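Local coordinates for protein ribulose-1,5-bisphosphate carboxylase/oxygenase large subunit (Rhodopseudomonas palustris, PDB 3QFW) that is a Rubisco-like protein that probably carries out magnesium-dependent enolate chemistry related to that of ribulose-1,5-bisphosphate carboxylase/oxygenase rather than carbon fixation itself, at residues G52-V57 with V67-A72; A76-G81 with L109-G114; D161-D166 with G197-A202; I151-A156 with G185-E190; L267-L272 with L298-A303. All coordinates share one frame; numbering follows the deposited sequence.

Contact 1: G52-V57 with V67-A72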
# COMPACT_ATOMS: atom_id res chain seq x y z
N GLY B 52 -14.76 -4.68 18.62
CA GLY B 52 -15.49 -3.68 17.85
C GLY B 52 -16.98 -3.85 18.02
O GLY B 52 -17.48 -4.97 18.16
N ARG B 53 -17.71 -2.74 18.02
CA ARG B 53 -19.16 -2.79 18.12
C ARG B 53 -19.79 -2.57 16.77
O ARG B 53 -19.38 -1.69 16.02
CB ARG B 53 -19.66 -1.70 19.08
CG ARG B 53 -19.11 -1.80 20.50
CD ARG B 53 -19.81 -0.82 21.44
NE ARG B 53 -19.60 0.57 21.08
CZ ARG B 53 -19.98 1.61 21.83
NH1 ARG B 53 -20.59 1.39 22.99
NH2 ARG B 53 -19.75 2.85 21.42
N VAL B 54 -20.82 -3.36 16.45
CA VAL B 54 -21.66 -3.06 15.31
C VAL B 54 -22.67 -1.98 15.73
O VAL B 54 -23.65 -2.27 16.42
CB VAL B 54 -22.40 -4.31 14.80
CG1 VAL B 54 -23.31 -3.95 13.62
CG2 VAL B 54 -21.41 -5.41 14.41
N GLU B 55 -22.41 -0.74 15.33
CA GLU B 55 -23.26 0.38 15.69
C GLU B 55 -24.56 0.35 14.89
O GLU B 55 -25.62 0.69 15.40
CB GLU B 55 -22.55 1.71 15.45
CG GLU B 55 -21.39 1.98 16.40
CD GLU B 55 -21.84 2.62 17.69
OE1 GLU B 55 -22.21 1.88 18.63
OE2 GLU B 55 -21.84 3.87 17.76
N ASP B 56 -24.46 -0.06 13.63
CA ASP B 56 -25.61 -0.01 12.74
C ASP B 56 -25.46 -0.89 11.51
O ASP B 56 -24.35 -1.11 11.01
CB ASP B 56 -25.87 1.42 12.29
CG ASP B 56 -27.21 1.58 11.61
OD1 ASP B 56 -28.25 1.29 12.26
OD2 ASP B 56 -27.24 1.99 10.43
N VAL B 57 -26.60 -1.38 11.02
CA VAL B 57 -26.66 -2.08 9.75
C VAL B 57 -27.83 -1.54 8.93
O VAL B 57 -28.98 -1.58 9.37
CB VAL B 57 -26.82 -3.59 9.94
CG1 VAL B 57 -26.75 -4.30 8.60
CG2 VAL B 57 -25.76 -4.13 10.89
N VAL B 67 -22.45 -0.78 6.95
CA VAL B 67 -22.28 -1.21 8.33
C VAL B 67 -21.35 -0.26 9.06
O VAL B 67 -20.21 -0.05 8.65
CB VAL B 67 -21.74 -2.66 8.40
CG1 VAL B 67 -21.47 -3.07 9.84
CG2 VAL B 67 -22.73 -3.61 7.73
N ARG B 68 -21.87 0.33 10.12
CA ARG B 68 -21.10 1.22 10.98
C ARG B 68 -20.50 0.44 12.13
O ARG B 68 -21.23 -0.21 12.90
CB ARG B 68 -21.97 2.36 11.50
CG ARG B 68 -22.23 3.45 10.47
CD ARG B 68 -23.29 4.45 10.94
NE ARG B 68 -22.87 5.22 12.11
CZ ARG B 68 -22.24 6.39 12.06
NH1 ARG B 68 -21.92 6.93 10.90
NH2 ARG B 68 -21.91 7.02 13.19
N ILE B 69 -19.18 0.49 12.25
CA ILE B 69 -18.48 -0.20 13.32
C ILE B 69 -17.77 0.79 14.21
O ILE B 69 -17.03 1.65 13.72
CB ILE B 69 -17.44 -1.19 12.77
CG1 ILE B 69 -18.12 -2.22 11.86
CG2 ILE B 69 -16.70 -1.90 13.92
CD1 ILE B 69 -19.12 -3.09 12.59
N GLY B 70 -17.99 0.67 15.51
CA GLY B 70 -17.31 1.50 16.48
C GLY B 70 -16.05 0.79 16.91
O GLY B 70 -16.11 -0.28 17.52
N LEU B 71 -14.90 1.38 16.61
CA LEU B 71 -13.61 0.78 16.92
C LEU B 71 -12.93 1.52 18.05
O LEU B 71 -12.78 2.74 17.99
CB LEU B 71 -12.70 0.76 15.68
CG LEU B 71 -13.13 -0.10 14.48
CD1 LEU B 71 -12.18 0.10 13.30
CD2 LEU B 71 -13.20 -1.57 14.86
N ALA B 72 -12.51 0.80 19.09
CA ALA B 72 -11.81 1.42 20.20
C ALA B 72 -10.61 2.23 19.72
O ALA B 72 -9.72 1.69 19.06
CB ALA B 72 -11.38 0.38 21.21

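Contact 2: A76-G81 with L109-G114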
# COMPACT_ATOMS: atom_id res chain seq x y z
N ALA B 76 -5.93 2.10 17.81
CA ALA B 76 -5.29 2.82 16.71
C ALA B 76 -4.84 4.24 17.06
O ALA B 76 -5.61 5.21 16.92
CB ALA B 76 -6.20 2.81 15.49
N PRO B 77 -3.58 4.38 17.50
CA PRO B 77 -2.98 5.67 17.82
C PRO B 77 -2.93 6.54 16.56
O PRO B 77 -3.12 6.01 15.46
CB PRO B 77 -1.55 5.30 18.25
CG PRO B 77 -1.54 3.84 18.44
CD PRO B 77 -2.58 3.30 17.52
N ALA B 78 -2.69 7.84 16.71
CA ALA B 78 -2.60 8.73 15.56
C ALA B 78 -1.31 8.47 14.80
O ALA B 78 -0.37 9.29 14.81
CB ALA B 78 -2.71 10.20 15.99
N GLU B 79 -1.28 7.33 14.12
CA GLU B 79 -0.12 6.82 13.41
C GLU B 79 -0.65 6.23 12.10
O GLU B 79 -1.36 5.23 12.12
CB GLU B 79 0.54 5.74 14.28
CG GLU B 79 1.99 5.44 13.96
CD GLU B 79 2.15 4.82 12.60
OE1 GLU B 79 1.75 3.64 12.43
OE2 GLU B 79 2.67 5.51 11.69
N PRO B 80 -0.37 6.89 10.96
CA PRO B 80 -1.12 6.66 9.72
C PRO B 80 -1.21 5.18 9.34
O PRO B 80 -2.31 4.67 9.10
CB PRO B 80 -0.32 7.44 8.67
CG PRO B 80 0.31 8.54 9.45
CD PRO B 80 0.66 7.93 10.78
N GLY B 81 -0.07 4.51 9.30
CA GLY B 81 -0.03 3.09 8.98
C GLY B 81 -0.90 2.25 9.90
O GLY B 81 -1.69 1.42 9.45
N LEU B 109 -7.59 14.60 14.19
CA LEU B 109 -7.39 15.67 13.23
C LEU B 109 -6.29 16.62 13.71
O LEU B 109 -5.49 17.09 12.91
CB LEU B 109 -8.69 16.42 12.96
CG LEU B 109 -9.61 15.77 11.92
CD1 LEU B 109 -10.06 14.35 12.31
CD2 LEU B 109 -10.82 16.69 11.63
N THR B 110 -6.22 16.88 15.01
CA THR B 110 -5.23 17.83 15.51
C THR B 110 -3.84 17.22 15.44
O THR B 110 -2.86 17.88 15.10
CB THR B 110 -5.53 18.28 16.96
OG1 THR B 110 -6.88 18.72 17.06
CG2 THR B 110 -4.60 19.41 17.36
N ALA B 111 -3.77 15.93 15.77
CA ALA B 111 -2.51 15.20 15.75
C ALA B 111 -1.93 15.13 14.34
O ALA B 111 -0.75 15.42 14.14
CB ALA B 111 -2.71 13.81 16.30
N PHE B 112 -2.75 14.75 13.36
CA PHE B 112 -2.28 14.64 11.98
C PHE B 112 -2.04 16.02 11.33
O PHE B 112 -1.06 16.21 10.61
CB PHE B 112 -3.23 13.78 11.13
CG PHE B 112 -3.25 12.31 11.52
CD1 PHE B 112 -2.07 11.56 11.54
CD2 PHE B 112 -4.44 11.68 11.82
CE1 PHE B 112 -2.09 10.20 11.88
CE2 PHE B 112 -4.47 10.31 12.17
CZ PHE B 112 -3.29 9.58 12.19
N GLY B 113 -2.94 16.97 11.58
CA GLY B 113 -2.71 18.36 11.20
C GLY B 113 -3.09 18.80 9.79
O GLY B 113 -3.11 19.99 9.49
N GLY B 114 -3.40 17.85 8.92
CA GLY B 114 -3.86 18.18 7.59
C GLY B 114 -2.89 18.97 6.74
O GLY B 114 -1.70 19.03 7.04

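Contact 3: D161-D166 with G197-A202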
# COMPACT_ATOMS: atom_id res chain seq x y z
N ASP B 161 -0.30 26.66 -13.78
CA ASP B 161 0.04 26.85 -12.36
C ASP B 161 1.00 25.81 -11.76
O ASP B 161 1.91 26.16 -10.99
CB ASP B 161 -1.23 26.94 -11.52
CG ASP B 161 -2.15 28.05 -11.97
OD1 ASP B 161 -1.76 29.23 -11.82
OD2 ASP B 161 -3.26 27.75 -12.46
N LEU B 162 0.81 24.53 -12.09
CA LEU B 162 1.66 23.48 -11.52
C LEU B 162 2.10 22.45 -12.55
O LEU B 162 1.29 21.92 -13.32
CB LEU B 162 1.00 22.82 -10.29
CG LEU B 162 1.78 21.73 -9.53
CD1 LEU B 162 3.27 22.01 -9.48
CD2 LEU B 162 1.24 21.53 -8.10
N ILE B 163 3.40 22.21 -12.56
CA ILE B 163 4.00 21.21 -13.42
C ILE B 163 4.49 20.08 -12.52
O ILE B 163 5.26 20.30 -11.58
CB ILE B 163 5.17 21.80 -14.21
CG1 ILE B 163 4.65 22.95 -15.09
CG2 ILE B 163 5.87 20.72 -15.03
CD1 ILE B 163 5.69 23.60 -15.94
N LYS B 164 4.00 18.88 -12.79
CA LYS B 164 4.35 17.72 -11.98
C LYS B 164 5.08 16.71 -12.85
O LYS B 164 4.87 16.65 -14.06
CB LYS B 164 3.07 17.08 -11.42
CG LYS B 164 2.16 16.49 -12.51
CD LYS B 164 0.84 15.98 -11.96
CE LYS B 164 0.97 14.63 -11.27
NZ LYS B 164 1.46 13.51 -12.16
N ASP B 165 5.95 15.92 -12.22
CA ASP B 165 6.53 14.76 -12.87
C ASP B 165 5.42 13.78 -13.22
O ASP B 165 4.41 13.67 -12.53
CB ASP B 165 7.50 14.05 -11.93
CG ASP B 165 8.90 14.62 -11.99
OD1 ASP B 165 9.17 15.47 -12.86
OD2 ASP B 165 9.73 14.19 -11.16
N ASP B 166 5.62 13.06 -14.31
CA ASP B 166 4.93 11.79 -14.48
C ASP B 166 5.12 11.06 -13.15
O ASP B 166 6.19 11.14 -12.53
CB ASP B 166 5.57 11.02 -15.64
CG ASP B 166 4.92 9.67 -15.88
OD1 ASP B 166 4.70 8.92 -14.91
OD2 ASP B 166 4.63 9.36 -17.04
N GLY B 197 5.66 34.98 -14.17
CA GLY B 197 4.84 33.88 -13.69
C GLY B 197 5.19 33.35 -12.31
O GLY B 197 6.21 33.70 -11.73
N ARG B 198 4.31 32.50 -11.78
CA ARG B 198 4.52 31.91 -10.46
C ARG B 198 4.22 30.40 -10.53
O ARG B 198 3.66 29.81 -9.61
CB ARG B 198 3.67 32.61 -9.39
CG ARG B 198 3.93 34.13 -9.24
CD ARG B 198 3.19 34.75 -8.03
NE ARG B 198 3.62 34.15 -6.77
CZ ARG B 198 3.81 34.80 -5.62
NH1 ARG B 198 3.59 36.11 -5.53
NH2 ARG B 198 4.22 34.12 -4.55
N THR B 199 4.60 29.79 -11.66
CA THR B 199 4.39 28.37 -11.91
C THR B 199 5.21 27.51 -10.95
O THR B 199 6.39 27.77 -10.73
CB THR B 199 4.81 27.98 -13.34
OG1 THR B 199 3.89 28.54 -14.29
CG2 THR B 199 4.83 26.45 -13.50
N LEU B 200 4.57 26.48 -10.38
CA LEU B 200 5.25 25.55 -9.47
C LEU B 200 5.67 24.25 -10.15
O LEU B 200 5.01 23.78 -11.08
CB LEU B 200 4.34 25.21 -8.29
CG LEU B 200 3.92 26.31 -7.31
CD1 LEU B 200 2.69 25.86 -6.55
CD2 LEU B 200 5.05 26.65 -6.36
N TYR B 201 6.76 23.66 -9.68
CA TYR B 201 7.18 22.33 -10.13
C TYR B 201 7.16 21.30 -9.00
O TYR B 201 7.73 21.53 -7.93
CB TYR B 201 8.57 22.40 -10.78
CG TYR B 201 9.17 21.06 -11.13
CD1 TYR B 201 8.46 20.11 -11.85
CD2 TYR B 201 10.48 20.75 -10.76
CE1 TYR B 201 9.03 18.87 -12.16
CE2 TYR B 201 11.05 19.53 -11.08
CZ TYR B 201 10.33 18.60 -11.79
OH TYR B 201 10.91 17.38 -12.11
N ALA B 202 6.51 20.17 -9.25
CA ALA B 202 6.39 19.11 -8.26
C ALA B 202 7.07 17.81 -8.74
O ALA B 202 6.46 17.01 -9.43
CB ALA B 202 4.93 18.85 -7.94

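Contact 4: I151-A156 with G185-E190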
# COMPACT_ATOMS: atom_id res chain seq x y z
N ILE B 151 10.26 20.88 -22.16
CA ILE B 151 8.81 20.75 -22.07
C ILE B 151 8.25 21.60 -20.94
O ILE B 151 7.29 22.36 -21.14
CB ILE B 151 8.39 19.29 -21.83
CG1 ILE B 151 8.75 18.42 -23.03
CG2 ILE B 151 6.89 19.22 -21.54
CD1 ILE B 151 8.25 18.96 -24.35
N ALA B 152 8.84 21.47 -19.76
CA ALA B 152 8.42 22.27 -18.61
C ALA B 152 8.45 23.76 -18.92
O ALA B 152 7.55 24.51 -18.52
CB ALA B 152 9.30 21.98 -17.41
N HIS B 153 9.49 24.18 -19.63
CA HIS B 153 9.66 25.59 -19.98
C HIS B 153 8.49 26.06 -20.84
O HIS B 153 7.91 27.13 -20.61
CB HIS B 153 10.99 25.79 -20.70
CG HIS B 153 11.35 27.23 -20.91
ND1 HIS B 153 11.89 28.03 -19.92
CD2 HIS B 153 11.27 28.02 -22.02
CE1 HIS B 153 12.12 29.24 -20.40
NE2 HIS B 153 11.74 29.26 -21.67
N GLN B 154 8.13 25.25 -21.83
CA GLN B 154 7.02 25.58 -22.71
C GLN B 154 5.71 25.63 -21.94
O GLN B 154 4.91 26.53 -22.13
CB GLN B 154 6.96 24.62 -23.90
CG GLN B 154 8.19 24.70 -24.79
CD GLN B 154 8.35 23.48 -25.68
OE1 GLN B 154 7.60 23.28 -26.63
NE2 GLN B 154 9.34 22.65 -25.36
N LEU B 155 5.49 24.67 -21.04
CA LEU B 155 4.27 24.67 -20.24
C LEU B 155 4.19 25.92 -19.34
O LEU B 155 3.17 26.61 -19.32
CB LEU B 155 4.19 23.39 -19.39
CG LEU B 155 4.13 22.12 -20.24
CD1 LEU B 155 4.41 20.87 -19.40
CD2 LEU B 155 2.78 22.02 -20.96
N ALA B 156 5.28 26.20 -18.63
CA ALA B 156 5.31 27.33 -17.70
C ALA B 156 5.14 28.65 -18.45
O ALA B 156 4.51 29.58 -17.96
CB ALA B 156 6.61 27.31 -16.89
N GLY B 185 13.60 22.42 -12.68
CA GLY B 185 13.40 23.55 -11.79
C GLY B 185 13.98 24.82 -12.36
O GLY B 185 13.37 25.88 -12.28
N LYS B 186 15.17 24.70 -12.94
CA LYS B 186 15.83 25.81 -13.62
C LYS B 186 14.95 26.34 -14.75
O LYS B 186 14.76 27.54 -14.88
CB LYS B 186 17.17 25.36 -14.20
CG LYS B 186 17.90 26.40 -15.04
CD LYS B 186 18.76 27.30 -14.17
CE LYS B 186 19.72 28.14 -15.01
NZ LYS B 186 20.70 28.87 -14.16
N ALA B 187 14.43 25.42 -15.55
CA ALA B 187 13.62 25.77 -16.71
C ALA B 187 12.31 26.46 -16.31
O ALA B 187 11.84 27.35 -17.02
CB ALA B 187 13.33 24.53 -17.56
N VAL B 188 11.73 26.06 -15.19
CA VAL B 188 10.49 26.67 -14.72
C VAL B 188 10.73 28.08 -14.19
O VAL B 188 9.93 28.99 -14.43
CB VAL B 188 9.79 25.79 -13.65
CG1 VAL B 188 8.68 26.56 -12.95
CG2 VAL B 188 9.24 24.52 -14.28
N ARG B 189 11.85 28.27 -13.48
CA ARG B 189 12.23 29.59 -12.99
C ARG B 189 12.43 30.59 -14.13
O ARG B 189 11.93 31.70 -14.08
CB ARG B 189 13.51 29.52 -12.15
CG ARG B 189 13.30 28.92 -10.77
CD ARG B 189 12.28 29.73 -9.97
NE ARG B 189 12.92 30.61 -9.00
CZ ARG B 189 12.27 31.35 -8.11
NH1 ARG B 189 10.94 31.33 -8.07
NH2 ARG B 189 12.94 32.12 -7.26
N GLU B 190 13.16 30.17 -15.16
CA GLU B 190 13.43 31.03 -16.30
C GLU B 190 12.13 31.48 -16.95
O GLU B 190 11.95 32.66 -17.23
CB GLU B 190 14.35 30.31 -17.30
CG GLU B 190 15.66 29.88 -16.67
CD GLU B 190 16.61 29.21 -17.65
OE1 GLU B 190 17.83 29.25 -17.40
OE2 GLU B 190 16.14 28.66 -18.67

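Contact 5: L267-L272 with L298-A303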
# COMPACT_ATOMS: atom_id res chain seq x y z
N LEU B 267 -12.91 8.76 0.36
CA LEU B 267 -12.37 8.67 1.70
C LEU B 267 -10.84 8.69 1.68
O LEU B 267 -10.21 9.40 2.48
CB LEU B 267 -12.86 7.37 2.36
CG LEU B 267 -12.06 6.93 3.58
CD1 LEU B 267 -12.23 7.92 4.72
CD2 LEU B 267 -12.48 5.52 4.03
N LEU B 268 -10.25 7.92 0.78
CA LEU B 268 -8.79 7.76 0.74
C LEU B 268 -8.05 8.96 0.13
O LEU B 268 -7.22 9.58 0.79
CB LEU B 268 -8.41 6.47 -0.00
CG LEU B 268 -6.92 6.15 -0.01
CD1 LEU B 268 -6.39 6.07 1.41
CD2 LEU B 268 -6.66 4.83 -0.76
N LEU B 269 -8.36 9.26 -1.13
CA LEU B 269 -7.67 10.33 -1.85
C LEU B 269 -8.10 11.71 -1.37
O LEU B 269 -7.33 12.68 -1.43
CB LEU B 269 -7.99 10.23 -3.34
CG LEU B 269 -7.71 8.89 -4.02
CD1 LEU B 269 -7.86 9.07 -5.51
CD2 LEU B 269 -6.32 8.38 -3.68
N GLY B 270 -9.34 11.81 -0.92
CA GLY B 270 -9.87 13.06 -0.42
C GLY B 270 -9.56 13.26 1.05
O GLY B 270 -8.68 14.05 1.40
N ARG B 271 -10.27 12.54 1.91
CA ARG B 271 -10.21 12.81 3.34
C ARG B 271 -8.88 12.39 3.96
O ARG B 271 -8.19 13.20 4.57
CB ARG B 271 -11.38 12.14 4.06
CG ARG B 271 -11.28 12.16 5.59
CD ARG B 271 -12.62 11.84 6.24
NE ARG B 271 -13.51 13.00 6.18
CZ ARG B 271 -14.72 13.04 6.72
NH1 ARG B 271 -15.20 11.98 7.37
NH2 ARG B 271 -15.46 14.15 6.63
N LEU B 272 -8.51 11.13 3.78
CA LEU B 272 -7.33 10.61 4.46
C LEU B 272 -6.05 11.25 3.95
O LEU B 272 -5.18 11.61 4.75
CB LEU B 272 -7.27 9.09 4.36
CG LEU B 272 -8.38 8.35 5.12
CD1 LEU B 272 -8.20 6.84 4.99
CD2 LEU B 272 -8.44 8.75 6.59
N LEU B 298 -17.49 13.82 -7.27
CA LEU B 298 -18.02 14.96 -6.50
C LEU B 298 -17.75 14.76 -5.00
O LEU B 298 -17.31 15.69 -4.32
CB LEU B 298 -19.51 15.17 -6.76
CG LEU B 298 -20.06 16.50 -6.25
CD1 LEU B 298 -19.22 17.67 -6.77
CD2 LEU B 298 -21.53 16.68 -6.63
N ALA B 299 -17.97 13.55 -4.51
CA ALA B 299 -17.74 13.24 -3.09
C ALA B 299 -16.26 13.41 -2.73
O ALA B 299 -15.92 13.89 -1.65
CB ALA B 299 -18.21 11.83 -2.77
N LEU B 300 -15.39 13.00 -3.65
CA LEU B 300 -13.95 13.16 -3.49
C LEU B 300 -13.57 14.64 -3.39
O LEU B 300 -12.84 15.05 -2.49
CB LEU B 300 -13.23 12.49 -4.66
CG LEU B 300 -11.70 12.48 -4.67
CD1 LEU B 300 -11.19 12.60 -3.28
CD2 LEU B 300 -11.14 11.22 -5.35
N ALA B 301 -14.09 15.44 -4.32
CA ALA B 301 -13.87 16.88 -4.25
C ALA B 301 -14.31 17.45 -2.90
O ALA B 301 -13.58 18.23 -2.28
CB ALA B 301 -14.61 17.58 -5.41
N GLN B 302 -15.49 17.05 -2.44
CA GLN B 302 -16.04 17.59 -1.19
C GLN B 302 -15.25 17.13 0.04
O GLN B 302 -15.02 17.90 0.97
CB GLN B 302 -17.52 17.21 -1.04
CG GLN B 302 -18.42 17.85 -2.09
CD GLN B 302 -19.80 17.23 -2.14
OE1 GLN B 302 -20.04 16.15 -1.60
NE2 GLN B 302 -20.73 17.91 -2.82
N ALA B 303 -14.82 15.88 0.03
CA ALA B 303 -14.00 15.38 1.12
C ALA B 303 -12.69 16.17 1.20
O ALA B 303 -12.17 16.43 2.29
CB ALA B 303 -13.73 13.90 0.94
O HOH W 1 -12.76 15.39 4.88

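Contact 1: G52-V57 with V67-A72
A classic beta bulge marks this antiparallel hairpin, where Glu55 and Asp56 of strand 53-59 together face Arg68 of strand 64-71. Before the bulge, Arg53 and Gly70 form a hydrogen-bonded pair: Arg53 N reaches Gly70 O at 3.0 Å, and Gly70 N reaches Arg53 O at 2.8 Å, both donors lying in the carbonyl plane. At the bulge, Arg68 O takes Glu55 N at 2.8 Å, with the N-H bent to 137°, and a weak bond from Asp56 N. The helix-like backbone of Glu55 turns its N-H and that of Asp56 toward the same oxygen and shifts the register by one residue. Arg68 N to Asp56 O, 3.0 Å, then resumes the regular pattern.

On the apolar face, the non-hydrogen-bonded pairs Val54-Ile69 and Val57-Val67 line up. Ile69 bends at both torsions (chi1 -59°, chi2 -64°), which brings CD1 across to Val54 CG2 at 3.7 Å. The two valines beyond lie side by side and point the same way, Val57 CG1 being 4.2 Å from Val67 CG2. On the polar face the Glu55 and Arg68 CB atoms are 4.0 Å apart, while the guanidinium of Arg68 turns to a salt bridge with Glu103.

Val54, Val57, Val67 and Ile69 pack against helix 18-31. Strand 64-71 is bonded on its far edge to strand 8-15, through Val67 with Tyr12 and Ile69 with Ala10, and so lies inside the N-terminal sheet.

Contact 2: A76-G81 with L109-G114
Phe112, at the end of helix 106-112, pushes its ring against the chain at Ala78, and here the packing is tight. CZ lies 3.5 Å from Ala78 C, while Ala78 CB sits over one ring face in a CH-pi contact, 4.2 Å from the centroid and displaced toward the rim. With CG anti to the carbonyl carbon (chi1 -68°), the ring extends from its helix toward the turn preceding helix 80-88. Pro80 meets it at the edge instead, CD being 3.7 Å from Phe112 CE1 and near the ring plane; the two side chains slide past each other in opposite directions. Phe276 and His240 each make an edge-to-face contact with the same ring.

The turn gripped by the ring is an inverse gamma turn centred on Ala78, closed by Glu79 N to Pro77 O at 2.6 Å. Its last residue, Glu79, is the N-cap of helix 80-88: OE1 accepts a hydrogen bond from Gln82 N, and OE2 is bonded to Ser237 OG.

The more solvent-open side has far fewer contacts, a lone but close methyl pair in which Ala78 CB lies 3.6 Å from Ala111 CB. Ala111 is exposed and Ala78 partly so, whereas Phe112 and Pro80 are buried. Pro77 and Glu79 also pack on Gln172 and Gly207 of the second subunit, respectively.

Contact 3: D161-D166 with G197-A202
The Tyr201 ring meets the 161-166 segment edge-on, with Asp165 OD1 and Ile163 O both near its plane; Arg180 and Val184 of helix 177-195 also touch this side chain. Tyr201 OH donates to Asp165 OD1 at 2.7 Å, approaching from the syn side but 32° out of the carboxylate plane, and ring and carboxylate are turned 69° apart. CG of Tyr201 stands anti to the backbone N (chi1 173°), which carries the ring along the strand to Asp165. Asp165 OD2 takes the Arg180 NE salt bridge and the Asn204 backbone N, so several bonds fix the carboxylate's rotation.

The backbones form a parallel pair in which carbonyls and N-H groups alternate. Leu200 N reaches Asp161 O at 2.7 Å, Ile163 N reaches Leu200 O at 2.7 Å, Ala202 N reaches Ile163 O at 2.6 Å, and Asp165 N reaches Ala202 O at 3.0 Å.

Leu162 CD1 lies 3.9 Å from Ala202 CB on one face; on the Ile163 side, CD1 meets the methyl CG2 of Thr199 at 3.8 Å. Lys164 bends at chi3 and chi4, bringing NZ to the following carbonyl, Asp165 O, at 3.0 Å; in true Rubiscos the matching lysine of the Lys-Asp-Asp run is carbamylated.

Strand 162-165 lies between 200-202 and 133-138 in the catalytic barrel. Ile163 and Tyr201 face helix 177-195, which makes the beta-alpha-beta crossover, while Leu162, Leu200 and Ala202 touch strand 250-253.

Contact 4: I151-A156 with G185-E190
His153 swings CG anti to its own backbone nitrogen (chi1 -171°) and turns its ring until ND1 faces the carbonyl of Ala187 on the next helix. The two helices, 145-157 and 177-195, belong to the outer layer of the catalytic alpha/beta barrel. They run nearly parallel, their segments inclined by 27° with axes 8.0 Å apart. The CA atoms of His153 and Ala187 are 5.1 Å apart; the alanines Ala152, Ala156 and Ala187, whose methyls are directed at the partner helix, permit this closeness.

Ala152 CB meets Val188 CG2 at 4.0 Å, the valine branch that stands anti to the carbonyl carbon. Beneath, Ala156 and Val188 bear on Ile163 of strand 162-165, and Ala152 on Leu138 of strand 133-138. On the outer side the Glu190 side chain crosses that of His153 at about a right angle, its CB meeting the ring edge at His153 CE1, 4.0 Å away.

One hydrogen bond joins the segments: His153 ND1 donates to Ala187 O at 3.0 Å with an N-H...O angle of 161°, the oxygen lying near the imidazole plane.

Contact 5: L267-L272 with L298-A303
Apolar packing dominates where Leu300 leans against Leu269 and Gly270. The two leucines cross at a slant, with Leu300 CD2 3.9 Å from Leu269 CB and equally far from Leu269 CD1. Leu300 CG is anti to the backbone N (chi1 -178°), which sends both methyls toward the neighbouring helix. Its CD1 is modelled very near the Gly270 backbone, an approach so short, with chi2 off the usual values, that its detail is doubtful. Ala303 makes the other packing contact: CB sits 3.8 Å from Arg271 N and 4.2 Å from Gly270 CA. Gly270 has no side chain at the closest point of the two backbones, where its CA is 5.0 Å from that of Ala303, and the segment axes approach to 7.7 Å.

Within the backbone, helix 265-276 has a wider pi-type turn here, closed by Leu272 N to Leu267 O at 2.8 Å. The bulging turn includes Gly270, the residue pressed against the partner helix.

Polar contact between the segments runs through one water. Arg271 NE donates to a water at 2.8 Å, which lies in the guanidinium plane at its edge, and that water donates in turn to Ala303 O. Ala303 O also receives Arg274 NH1, while Arg271 NH1 is bonded to Val102 O, so the guanidinium is held on more than one side.

Leu269 and Leu300 both reach Phe283 of strand 280-284 below. Near-parallel neighbouring helices, inclined here by 23° and laid over barrel strands, are characteristic of the TIM-barrel catalytic domain of the Rubisco family.

In the fold
Contacts 3, 4 and 5 are buried in the catalytic barrel, whereas contact 1 sits in the N-terminal sheet, on the opposite side of the chain's centre from contacts 3 and 4. Contact 3 is backbone pairing; contact 4 is the helix layer packed directly on it, Ile163 CD1 of contact 3 lying 3.3 Å from Ala152 O. Contact 5 repeats the helix-on-helix theme elsewhere in the barrel, trading contact 4's histidine bond for a water bridge. Contacts 1 and 2 are only partly buried: the first combines a bulged hairpin with a charged outer face, the second relies on aromatic packing near the second subunit. Contacts 2 and 5 come within about 7 Å at their nearest atoms.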